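Local coordinates for erythrocyte membrane protein 1 (Plasmodium falciparum, PDB 6S8T) that binds the human adhesion receptor ICAM-1 through the DBLbeta domain described here, one of several domains of a PfEMP1 adhesin of infected erythrocytes, at residues 299-304 with 356-361; 412-415 with 419-422; 303-308 with 453-458; 293-298 with 389-394. One frame throughout, in Å; residues are numbered along the deposited sequence.

Interaction 1. Residues 299-304 with 356-361; sequences VEWAEW and KQWNKI
Trp301 reaches from its helix across to three residues of the facing helix, Gln357, Trp358 and Ile361. The two short helix segments run nearly antiparallel, at 158°, with their axes 11.9 Å apart. Large side chains span that gap. The polar link is the indole N-H: Trp301 NE1 donates to Gln357 OE1 at 3.0 Å. The bond is almost straight, 173° at the hydrogen. The acceptor sits at the indole edge, close to the ring plane, while the donor is tilted out of the amide plane. Gln357 continues extended beyond CG, which carries its amide to the Trp301 N-H. Its NE2 bonds to the backbone O of Trp96, so both ends of the amide are held and its rotation is fixed. Trp301 has CG anti to the backbone N (chi1 -176°), and the indole extends toward the other helix. Ile361 CD1 lies over one face of the Trp301 five-membered ring, 4.0 Å from its centroid, in a CH-pi contact. Trp301 CH2 meets Trp358 CB at 3.6 Å. The six-membered rings of the two tryptophans are near parallel but slid apart, with little overlap. The contact joins helix 293-319 to helix 335-372, whose residues 356-361 lie in a predicted coiled coil. Helix 417-424 packs beside Ala302 and Trp358, and strand 110-111 touches Gln357 and Ile361 through Tyr110.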
# COMPACT_ATOMS: atom_id res chain seq x y z
N VAL A 299 -6.95 -2.89 2.27
CA VAL A 299 -7.69 -2.93 1.01
C VAL A 299 -6.92 -3.74 -0.03
O VAL A 299 -7.51 -4.50 -0.81
CB VAL A 299 -7.97 -1.50 0.50
CG1 VAL A 299 -8.64 -1.53 -0.87
CG2 VAL A 299 -8.83 -0.73 1.50
N GLU A 300 -5.59 -3.60 -0.06
CA GLU A 300 -4.78 -4.39 -0.98
C GLU A 300 -4.76 -5.86 -0.59
O GLU A 300 -4.69 -6.73 -1.46
CB GLU A 300 -3.36 -3.82 -1.05
CG GLU A 300 -2.44 -4.43 -2.12
CD GLU A 300 -1.11 -3.67 -2.26
OE1 GLU A 300 -0.88 -2.73 -1.48
OE2 GLU A 300 -0.30 -4.02 -3.15
N TRP A 301 -4.83 -6.16 0.71
CA TRP A 301 -4.92 -7.54 1.17
C TRP A 301 -6.21 -8.20 0.68
O TRP A 301 -6.21 -9.37 0.29
CB TRP A 301 -4.84 -7.60 2.70
CG TRP A 301 -4.83 -9.00 3.29
CD1 TRP A 301 -3.74 -9.70 3.74
CD2 TRP A 301 -5.97 -9.86 3.51
NE1 TRP A 301 -4.13 -10.93 4.21
CE2 TRP A 301 -5.48 -11.06 4.08
CE3 TRP A 301 -7.34 -9.73 3.27
CZ2 TRP A 301 -6.33 -12.12 4.42
CZ3 TRP A 301 -8.18 -10.79 3.61
CH2 TRP A 301 -7.66 -11.97 4.18
N ALA A 302 -7.32 -7.46 0.71
CA ALA A 302 -8.59 -8.04 0.29
C ALA A 302 -8.62 -8.30 -1.21
O ALA A 302 -9.21 -9.29 -1.66
CB ALA A 302 -9.75 -7.12 0.70
N GLU A 303 -7.99 -7.43 -2.00
CA GLU A 303 -7.97 -7.64 -3.45
C GLU A 303 -7.19 -8.90 -3.81
O GLU A 303 -7.64 -9.71 -4.63
CB GLU A 303 -7.38 -6.42 -4.17
CG GLU A 303 -7.19 -6.64 -5.67
CD GLU A 303 -6.63 -5.44 -6.41
OE1 GLU A 303 -6.19 -4.47 -5.75
OE2 GLU A 303 -6.62 -5.46 -7.66
N TRP A 304 -6.01 -9.09 -3.21
CA TRP A 304 -5.19 -10.25 -3.53
C TRP A 304 -5.71 -11.54 -2.90
O TRP A 304 -5.42 -12.62 -3.41
CB TRP A 304 -3.73 -10.00 -3.14
CG TRP A 304 -3.06 -9.09 -4.11
CD1 TRP A 304 -2.92 -7.73 -4.00
CD2 TRP A 304 -2.48 -9.45 -5.37
NE1 TRP A 304 -2.28 -7.23 -5.10
CE2 TRP A 304 -1.99 -8.26 -5.96
CE3 TRP A 304 -2.32 -10.66 -6.05
CZ2 TRP A 304 -1.35 -8.25 -7.20
CZ3 TRP A 304 -1.68 -10.65 -7.28
CH2 TRP A 304 -1.21 -9.45 -7.84
N LYS A 356 -6.77 -16.69 8.94
CA LYS A 356 -6.09 -16.36 10.18
C LYS A 356 -5.50 -14.95 10.14
O LYS A 356 -5.50 -14.24 11.15
CB LYS A 356 -5.00 -17.39 10.48
CG LYS A 356 -5.53 -18.74 10.92
CD LYS A 356 -4.41 -19.63 11.45
CE LYS A 356 -4.96 -20.92 12.03
NZ LYS A 356 -3.88 -21.76 12.61
N GLN A 357 -5.01 -14.53 8.97
CA GLN A 357 -4.50 -13.17 8.84
C GLN A 357 -5.61 -12.14 8.97
O GLN A 357 -5.44 -11.11 9.62
CB GLN A 357 -3.76 -13.02 7.50
CG GLN A 357 -2.61 -14.01 7.31
CD GLN A 357 -1.74 -13.71 6.09
OE1 GLN A 357 -2.20 -13.10 5.11
NE2 GLN A 357 -0.48 -14.12 6.14
N TRP A 358 -6.78 -12.42 8.37
CA TRP A 358 -7.89 -11.47 8.42
C TRP A 358 -8.40 -11.27 9.84
O TRP A 358 -8.81 -10.15 10.20
CB TRP A 358 -9.01 -11.93 7.50
CG TRP A 358 -10.29 -11.14 7.61
CD1 TRP A 358 -11.45 -11.54 8.22
CD2 TRP A 358 -10.53 -9.82 7.11
NE1 TRP A 358 -12.40 -10.55 8.13
CE2 TRP A 358 -11.86 -9.48 7.45
CE3 TRP A 358 -9.76 -8.89 6.42
CZ2 TRP A 358 -12.43 -8.25 7.12
CZ3 TRP A 358 -10.33 -7.67 6.08
CH2 TRP A 358 -11.65 -7.36 6.43
N ASN A 359 -8.39 -12.31 10.67
CA ASN A 359 -8.88 -12.18 12.04
C ASN A 359 -8.00 -11.23 12.85
O ASN A 359 -8.51 -10.48 13.70
CB ASN A 359 -8.95 -13.55 12.71
CG ASN A 359 -10.17 -14.34 12.29
OD1 ASN A 359 -11.21 -13.76 11.94
ND2 ASN A 359 -10.07 -15.66 12.33
N LYS A 360 -6.69 -11.24 12.62
CA LYS A 360 -5.83 -10.29 13.31
C LYS A 360 -6.00 -8.88 12.75
O LYS A 360 -5.94 -7.90 13.51
CB LYS A 360 -4.37 -10.72 13.21
CG LYS A 360 -4.05 -12.01 13.95
CD LYS A 360 -2.57 -12.32 13.89
CE LYS A 360 -2.25 -13.61 14.63
NZ LYS A 360 -0.80 -13.96 14.53
N ILE A 361 -6.22 -8.76 11.44
CA ILE A 361 -6.38 -7.45 10.82
C ILE A 361 -7.66 -6.78 11.31
O ILE A 361 -7.66 -5.60 11.69
CB ILE A 361 -6.36 -7.57 9.28
CG1 ILE A 361 -4.98 -7.99 8.80
CG2 ILE A 361 -6.80 -6.26 8.63
CD1 ILE A 361 -4.89 -8.17 7.29

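Interaction 2. Residues 412-415 with 419-422; sequences SPYS and GYIH
The backbones of Pro413 and Gly419 come close, CA to CA 4.6 Å, as a short 3-10 segment, 413-415, meets helix 417-424 near its start. Pro413 O lies 3.1 Å from Gly419 CA, a CA-H...O contact with 152° at the hydrogen. Having no side chain, Gly419 permits this close approach of main chain to main chain. No conventional hydrogen bond joins the two segments. The side-chain contact is made by two tyrosines. Tyr414 CD1 and Tyr420 CD2 are 3.6 Å apart. Tyr420 CD2 comes in at the edge of the Tyr414 ring, near its plane. The ring planes are steeply inclined to each other, at 78°. The first torsions differ, CG anti to the backbone N in Tyr420 but beside it in Tyr414 (chi1 -69°), and together they bring the two rings side by side so that these carbons meet. Ser412 OG accepts from Tyr414 N at 3.3 Å, an ST turn, and Ser412 O accepts from Ser415 OG at 3.1 Å. The Tyr414 hydroxyl has two hydrogen-bond partners outside the two segments, Glu424 OE2 and Ile15 N. They tie the ring to the end of helix 417-424 and to the N-terminal region. Tyr420 packs on Leu295, Met298 and Val299 of helix 293-319, and on Tyr365 of helix 335-372; the Tyr365 OH also hydrogen-bonds to Tyr414 O.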
# COMPACT_ATOMS: atom_id res chain seq x y z
N SER A 412 -23.31 2.98 10.91
CA SER A 412 -22.27 3.24 9.94
C SER A 412 -21.51 1.96 9.61
O SER A 412 -21.12 1.22 10.53
CB SER A 412 -21.28 4.30 10.46
OG SER A 412 -20.17 4.43 9.59
N PRO A 413 -21.28 1.65 8.33
CA PRO A 413 -20.49 0.46 8.00
C PRO A 413 -19.02 0.59 8.35
O PRO A 413 -18.33 -0.43 8.43
CB PRO A 413 -20.68 0.32 6.48
CG PRO A 413 -20.98 1.71 6.02
CD PRO A 413 -21.78 2.34 7.13
N TYR A 414 -18.51 1.81 8.56
CA TYR A 414 -17.09 1.99 8.85
C TYR A 414 -16.68 1.53 10.24
O TYR A 414 -15.50 1.66 10.59
CB TYR A 414 -16.70 3.46 8.65
CG TYR A 414 -16.73 3.90 7.20
CD1 TYR A 414 -15.66 3.65 6.36
CD2 TYR A 414 -17.84 4.55 6.68
CE1 TYR A 414 -15.68 4.05 5.04
CE2 TYR A 414 -17.87 4.95 5.36
CZ TYR A 414 -16.79 4.69 4.54
OH TYR A 414 -16.80 5.08 3.22
N SER A 415 -17.61 1.01 11.05
CA SER A 415 -17.24 0.56 12.39
C SER A 415 -16.58 -0.81 12.40
O SER A 415 -16.13 -1.25 13.47
CB SER A 415 -18.48 0.54 13.29
OG SER A 415 -19.50 -0.28 12.75
N GLY A 419 -16.85 -3.78 6.88
CA GLY A 419 -17.62 -2.67 6.34
C GLY A 419 -16.77 -1.72 5.53
O GLY A 419 -17.20 -1.23 4.48
N TYR A 420 -15.55 -1.44 6.00
CA TYR A 420 -14.64 -0.59 5.25
C TYR A 420 -14.32 -1.19 3.88
O TYR A 420 -14.27 -0.47 2.87
CB TYR A 420 -13.35 -0.36 6.04
CG TYR A 420 -12.46 0.74 5.48
CD1 TYR A 420 -11.62 0.51 4.39
CD2 TYR A 420 -12.47 2.01 6.04
CE1 TYR A 420 -10.82 1.52 3.87
CE2 TYR A 420 -11.68 3.02 5.53
CZ TYR A 420 -10.86 2.78 4.45
OH TYR A 420 -10.07 3.79 3.96
N ILE A 421 -14.10 -2.51 3.83
CA ILE A 421 -13.78 -3.16 2.56
C ILE A 421 -14.94 -3.03 1.58
O ILE A 421 -14.76 -2.71 0.40
CB ILE A 421 -13.39 -4.64 2.79
CG1 ILE A 421 -12.04 -4.74 3.50
CG2 ILE A 421 -13.37 -5.41 1.47
CD1 ILE A 421 -10.89 -4.13 2.74
N HIS A 422 -16.16 -3.28 2.05
CA HIS A 422 -17.31 -3.18 1.16
C HIS A 422 -17.63 -1.74 0.76
O HIS A 422 -18.37 -1.54 -0.21
CB HIS A 422 -18.54 -3.84 1.81
CG HIS A 422 -18.47 -5.33 1.83
ND1 HIS A 422 -18.56 -6.10 0.69
CD2 HIS A 422 -18.31 -6.20 2.86
CE1 HIS A 422 -18.46 -7.38 1.01
NE2 HIS A 422 -18.31 -7.47 2.32

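Interaction 3. Residues 303-308 with 453-458; sequences EWFCKM and YTFKDP
Tyr453 O takes two donors, Gln433 NE2 and, weakly, Lys456 N at 3.3 Å, at the start of the turn that carries Thr454 and Phe455 to Phe305. It is a type I beta turn from Tyr453 to Lys456. No hydrogen bond crosses the contact, which is mainly apolar. Phe455 CE1 lies over one face of the Phe305 ring, 3.5 Å from Phe305 CZ. The rings are inclined at 43° with centroids 5.0 Å apart. Thr454 CB comes obliquely to Phe305 CE2 at 3.9 Å, while Thr454 O lies at the edge of the same ring. With CG anti to its backbone N (chi1 162°), Phe305 directs its ring at the turn. Within the turn, Thr454 OG1 sits above one face of Phe455. Phe455 also meets Trp358 of helix 335-372, while Phe305 meets Trp301 of its own helix with the planes nearly parallel. Next to Phe305, Cys306 is disulfide-bonded to Cys430, a second link from helix 293-319 to the C-terminal part of the chain. Aromatic packing of an irregular C-terminal segment, reinforced by disulfides, fits the cysteine-rich, mainly helical Duffy-binding-like fold.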
# COMPACT_ATOMS: atom_id res chain seq x y z
N GLU A 303 -7.99 -7.43 -2.00
CA GLU A 303 -7.97 -7.64 -3.45
C GLU A 303 -7.19 -8.90 -3.81
O GLU A 303 -7.64 -9.71 -4.63
CB GLU A 303 -7.38 -6.42 -4.17
CG GLU A 303 -7.19 -6.64 -5.67
CD GLU A 303 -6.63 -5.44 -6.41
OE1 GLU A 303 -6.19 -4.47 -5.75
OE2 GLU A 303 -6.62 -5.46 -7.66
N TRP A 304 -6.01 -9.09 -3.21
CA TRP A 304 -5.19 -10.25 -3.53
C TRP A 304 -5.71 -11.54 -2.90
O TRP A 304 -5.42 -12.62 -3.41
CB TRP A 304 -3.73 -10.00 -3.14
CG TRP A 304 -3.06 -9.09 -4.11
CD1 TRP A 304 -2.92 -7.73 -4.00
CD2 TRP A 304 -2.48 -9.45 -5.37
NE1 TRP A 304 -2.28 -7.23 -5.10
CE2 TRP A 304 -1.99 -8.26 -5.96
CE3 TRP A 304 -2.32 -10.66 -6.05
CZ2 TRP A 304 -1.35 -8.25 -7.20
CZ3 TRP A 304 -1.68 -10.65 -7.28
CH2 TRP A 304 -1.21 -9.45 -7.84
N PHE A 305 -6.49 -11.44 -1.81
CA PHE A 305 -7.19 -12.62 -1.32
C PHE A 305 -8.25 -13.08 -2.30
O PHE A 305 -8.45 -14.28 -2.51
CB PHE A 305 -7.84 -12.35 0.04
CG PHE A 305 -8.91 -13.35 0.40
CD1 PHE A 305 -8.56 -14.59 0.90
CD2 PHE A 305 -10.25 -13.05 0.22
CE1 PHE A 305 -9.54 -15.52 1.22
CE2 PHE A 305 -11.23 -13.98 0.54
CZ PHE A 305 -10.87 -15.22 1.04
N CYS A 306 -8.96 -12.13 -2.92
CA CYS A 306 -10.01 -12.49 -3.87
C CYS A 306 -9.43 -13.08 -5.15
O CYS A 306 -10.05 -13.94 -5.77
CB CYS A 306 -10.89 -11.28 -4.18
SG CYS A 306 -12.10 -10.89 -2.87
N LYS A 307 -8.24 -12.63 -5.56
CA LYS A 307 -7.59 -13.24 -6.72
C LYS A 307 -7.19 -14.68 -6.44
O LYS A 307 -7.38 -15.56 -7.29
CB LYS A 307 -6.36 -12.43 -7.13
CG LYS A 307 -6.67 -11.08 -7.75
CD LYS A 307 -5.39 -10.35 -8.15
CE LYS A 307 -5.69 -9.14 -9.02
NZ LYS A 307 -6.31 -9.55 -10.32
N MET A 308 -6.65 -14.95 -5.25
CA MET A 308 -6.32 -16.32 -4.87
C MET A 308 -7.58 -17.16 -4.74
O MET A 308 -7.63 -18.30 -5.22
CB MET A 308 -5.53 -16.31 -3.55
CG MET A 308 -5.18 -17.69 -3.00
SD MET A 308 -6.47 -18.45 -1.98
CE MET A 308 -6.79 -17.13 -0.81
N TYR A 453 -20.27 -16.15 2.74
CA TYR A 453 -19.12 -15.74 3.54
C TYR A 453 -17.82 -16.12 2.83
O TYR A 453 -17.68 -17.23 2.32
CB TYR A 453 -19.19 -16.38 4.92
CG TYR A 453 -18.09 -15.99 5.88
CD1 TYR A 453 -17.71 -14.66 6.04
CD2 TYR A 453 -17.46 -16.95 6.66
CE1 TYR A 453 -16.70 -14.31 6.92
CE2 TYR A 453 -16.46 -16.61 7.55
CZ TYR A 453 -16.08 -15.29 7.68
OH TYR A 453 -15.09 -14.95 8.57
N THR A 454 -16.86 -15.18 2.81
CA THR A 454 -15.63 -15.39 2.05
C THR A 454 -14.80 -16.53 2.61
O THR A 454 -14.13 -17.24 1.85
CB THR A 454 -14.79 -14.11 2.01
OG1 THR A 454 -14.54 -13.65 3.34
CG2 THR A 454 -15.50 -13.02 1.22
N PHE A 455 -14.82 -16.73 3.93
CA PHE A 455 -14.03 -17.76 4.58
C PHE A 455 -14.87 -18.97 4.99
O PHE A 455 -14.57 -19.63 6.00
CB PHE A 455 -13.30 -17.18 5.79
CG PHE A 455 -12.59 -15.88 5.50
CD1 PHE A 455 -11.41 -15.88 4.77
CD2 PHE A 455 -13.09 -14.68 5.96
CE1 PHE A 455 -10.76 -14.69 4.50
CE2 PHE A 455 -12.44 -13.49 5.69
CZ PHE A 455 -11.27 -13.49 4.96
N LYS A 456 -15.91 -19.28 4.23
CA LYS A 456 -16.78 -20.42 4.51
C LYS A 456 -16.04 -21.70 4.14
O LYS A 456 -15.81 -21.96 2.95
CB LYS A 456 -18.09 -20.28 3.75
CG LYS A 456 -19.20 -21.19 4.25
CD LYS A 456 -19.52 -20.91 5.71
CE LYS A 456 -21.00 -21.15 5.99
NZ LYS A 456 -21.44 -22.48 5.50
N ASP A 457 -15.68 -22.50 5.14
CA ASP A 457 -14.90 -23.71 4.88
C ASP A 457 -15.67 -24.73 4.05
O ASP A 457 -15.08 -25.29 3.11
CB ASP A 457 -14.41 -24.31 6.21
CG ASP A 457 -13.69 -23.30 7.08
OD1 ASP A 457 -12.99 -22.43 6.52
OD2 ASP A 457 -13.83 -23.37 8.31
N PRO A 458 -16.94 -25.03 4.32
CA PRO A 458 -17.71 -25.83 3.37
C PRO A 458 -18.43 -24.95 2.37
O PRO A 458 -19.38 -24.23 2.72
CB PRO A 458 -18.71 -26.58 4.27
CG PRO A 458 -18.93 -25.65 5.41
CD PRO A 458 -17.67 -24.84 5.59

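Interaction 4. Residues 293-298 with 389-394; sequences QRLRWM and QQMVHF
Leu295 CD1 approaches the Phe394 ring obliquely, 3.8 Å from Phe394 CE2. Two other flat groups lie on helix 293-319 itself: Gln293 CG covers one face of the Trp297 indole, and Gln293 CA lies over one face of the Arg296 guanidinium. This is a helix-helix contact of the Duffy-binding-like fold, made near the start of helix 293-319 and of helix 388-402. The segments cross almost at right angles, 81°, and their axes stay 10.9 Å apart. Met391 packs into the crossing. Its chain bends at chi2 (-64°) and again at chi3, which brings Met391 CE to 4.0 Å from Leu295 CG. Met391 SD lies 4.2 Å from Arg294 CB. The aliphatic root of Arg294 is the part that joins this packing. Arg294 NE forms a salt bridge with Asp387, just ahead of helix 388-402, so its charged end is tied to the start of that helix. Phe394 also packs on Met19 and Met23 of helix 16-32. Leu295 also touches Tyr365 of helix 335-372, which brings a third helix to the crossing. At one margin a water joins the two helices: it accepts from Gln293 N at 2.8 Å and lies 3.0 Å from Gln390 OE1.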
# COMPACT_ATOMS: atom_id res chain seq x y z
N GLN A 293 -1.54 4.20 6.04
CA GLN A 293 -0.96 3.04 5.35
C GLN A 293 -1.60 1.73 5.81
O GLN A 293 -1.77 0.81 4.99
CB GLN A 293 0.55 3.01 5.56
CG GLN A 293 1.29 1.87 4.84
CD GLN A 293 2.80 1.99 4.97
OE1 GLN A 293 3.37 1.74 6.03
NE2 GLN A 293 3.45 2.37 3.88
N ARG A 294 -1.95 1.61 7.09
CA ARG A 294 -2.55 0.37 7.57
C ARG A 294 -3.89 0.10 6.89
O ARG A 294 -4.28 -1.06 6.72
CB ARG A 294 -2.73 0.42 9.09
CG ARG A 294 -3.15 -0.91 9.72
CD ARG A 294 -3.35 -0.79 11.22
NE ARG A 294 -2.14 -0.38 11.93
CZ ARG A 294 -1.20 -1.22 12.36
NH1 ARG A 294 -1.33 -2.52 12.16
NH2 ARG A 294 -0.14 -0.75 13.00
N LEU A 295 -4.60 1.14 6.47
CA LEU A 295 -5.86 0.93 5.75
C LEU A 295 -5.62 0.64 4.28
O LEU A 295 -6.38 -0.14 3.68
CB LEU A 295 -6.77 2.15 5.91
CG LEU A 295 -7.24 2.44 7.35
CD1 LEU A 295 -7.96 3.78 7.43
CD2 LEU A 295 -8.13 1.32 7.88
N ARG A 296 -4.60 1.25 3.67
CA ARG A 296 -4.29 0.95 2.27
C ARG A 296 -3.90 -0.52 2.11
O ARG A 296 -4.41 -1.21 1.22
CB ARG A 296 -3.17 1.86 1.76
CG ARG A 296 -3.45 3.35 1.92
CD ARG A 296 -2.47 4.22 1.12
NE ARG A 296 -1.07 3.83 1.29
CZ ARG A 296 -0.21 4.44 2.10
NH1 ARG A 296 1.04 4.01 2.17
NH2 ARG A 296 -0.59 5.48 2.83
N TRP A 297 -3.03 -1.01 2.99
CA TRP A 297 -2.58 -2.40 2.89
C TRP A 297 -3.72 -3.38 3.12
O TRP A 297 -3.74 -4.46 2.50
CB TRP A 297 -1.44 -2.65 3.89
CG TRP A 297 -0.15 -1.96 3.52
CD1 TRP A 297 0.09 -1.18 2.43
CD2 TRP A 297 1.09 -2.02 4.24
NE1 TRP A 297 1.39 -0.74 2.43
CE2 TRP A 297 2.02 -1.25 3.53
CE3 TRP A 297 1.49 -2.65 5.43
CZ2 TRP A 297 3.34 -1.09 3.97
CZ3 TRP A 297 2.79 -2.49 5.86
CH2 TRP A 297 3.70 -1.72 5.13
N MET A 298 -4.68 -3.04 3.99
CA MET A 298 -5.84 -3.90 4.20
C MET A 298 -6.69 -4.02 2.94
O MET A 298 -7.12 -5.12 2.57
CB MET A 298 -6.68 -3.37 5.37
CG MET A 298 -7.99 -4.13 5.61
SD MET A 298 -9.01 -3.47 6.96
CE MET A 298 -9.74 -2.03 6.19
N GLN A 389 -1.30 7.75 16.24
CA GLN A 389 -1.86 9.10 16.11
C GLN A 389 -2.55 9.30 14.77
O GLN A 389 -3.65 9.87 14.70
CB GLN A 389 -0.77 10.15 16.31
CG GLN A 389 -0.15 10.17 17.70
CD GLN A 389 -1.13 10.63 18.76
OE1 GLN A 389 -1.61 9.84 19.56
NE2 GLN A 389 -1.43 11.93 18.77
N GLN A 390 -1.92 8.85 13.68
CA GLN A 390 -2.52 9.02 12.36
C GLN A 390 -3.81 8.22 12.22
O GLN A 390 -4.77 8.68 11.59
CB GLN A 390 -1.52 8.63 11.26
CG GLN A 390 -2.03 8.86 9.84
CD GLN A 390 -0.99 8.55 8.76
OE1 GLN A 390 0.09 8.03 9.03
NE2 GLN A 390 -1.32 8.88 7.51
N MET A 391 -3.86 7.03 12.82
CA MET A 391 -5.07 6.22 12.74
C MET A 391 -6.21 6.82 13.55
O MET A 391 -7.35 6.87 13.09
CB MET A 391 -4.78 4.78 13.21
CG MET A 391 -4.02 3.93 12.21
SD MET A 391 -4.93 3.62 10.68
CE MET A 391 -6.42 2.84 11.29
N VAL A 392 -5.92 7.28 14.78
CA VAL A 392 -6.98 7.83 15.63
C VAL A 392 -7.52 9.13 15.04
O VAL A 392 -8.73 9.36 15.04
CB VAL A 392 -6.47 8.03 17.06
CG1 VAL A 392 -7.48 8.83 17.87
CG2 VAL A 392 -6.21 6.68 17.73
N HIS A 393 -6.63 9.98 14.52
CA HIS A 393 -7.09 11.23 13.93
C HIS A 393 -7.96 10.98 12.70
O HIS A 393 -8.99 11.65 12.52
CB HIS A 393 -5.90 12.12 13.56
CG HIS A 393 -6.30 13.47 13.05
ND1 HIS A 393 -6.10 13.85 11.74
CD2 HIS A 393 -6.89 14.52 13.67
CE1 HIS A 393 -6.55 15.09 11.58
NE2 HIS A 393 -7.04 15.51 12.73
N PHE A 394 -7.58 10.03 11.85
CA PHE A 394 -8.38 9.72 10.68
C PHE A 394 -9.75 9.18 11.08
O PHE A 394 -10.78 9.62 10.55
CB PHE A 394 -7.64 8.71 9.79
CG PHE A 394 -8.31 8.45 8.47
CD1 PHE A 394 -8.07 9.27 7.38
CD2 PHE A 394 -9.17 7.37 8.31
CE1 PHE A 394 -8.68 9.03 6.16
CE2 PHE A 394 -9.78 7.13 7.10
CZ PHE A 394 -9.53 7.96 6.02
O HOH W 1 0.39 6.11 6.72

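In the fold
Helix 293-319 opens three of the contacts in turn: interaction 4 at its start, then interaction 1, then interaction 3, which shares Glu303 and Trp304 with interaction 1. Helix 335-372 returns first and closes interaction 1. Helix 388-402 then closes interaction 4, whose loop therefore encloses that of interaction 1. Interaction 2 is a short local closure around the start of helix 417-424. Residues 453-458 finally close interaction 3, which spans interaction 2 and crosses interaction 4. Interactions 1, 2 and 4 meet through Val299, Met298, Tyr420 and Ile421. Interaction 3 joins interaction 1 where Phe455 touches Trp358, binding the C-terminal segment to the central helices.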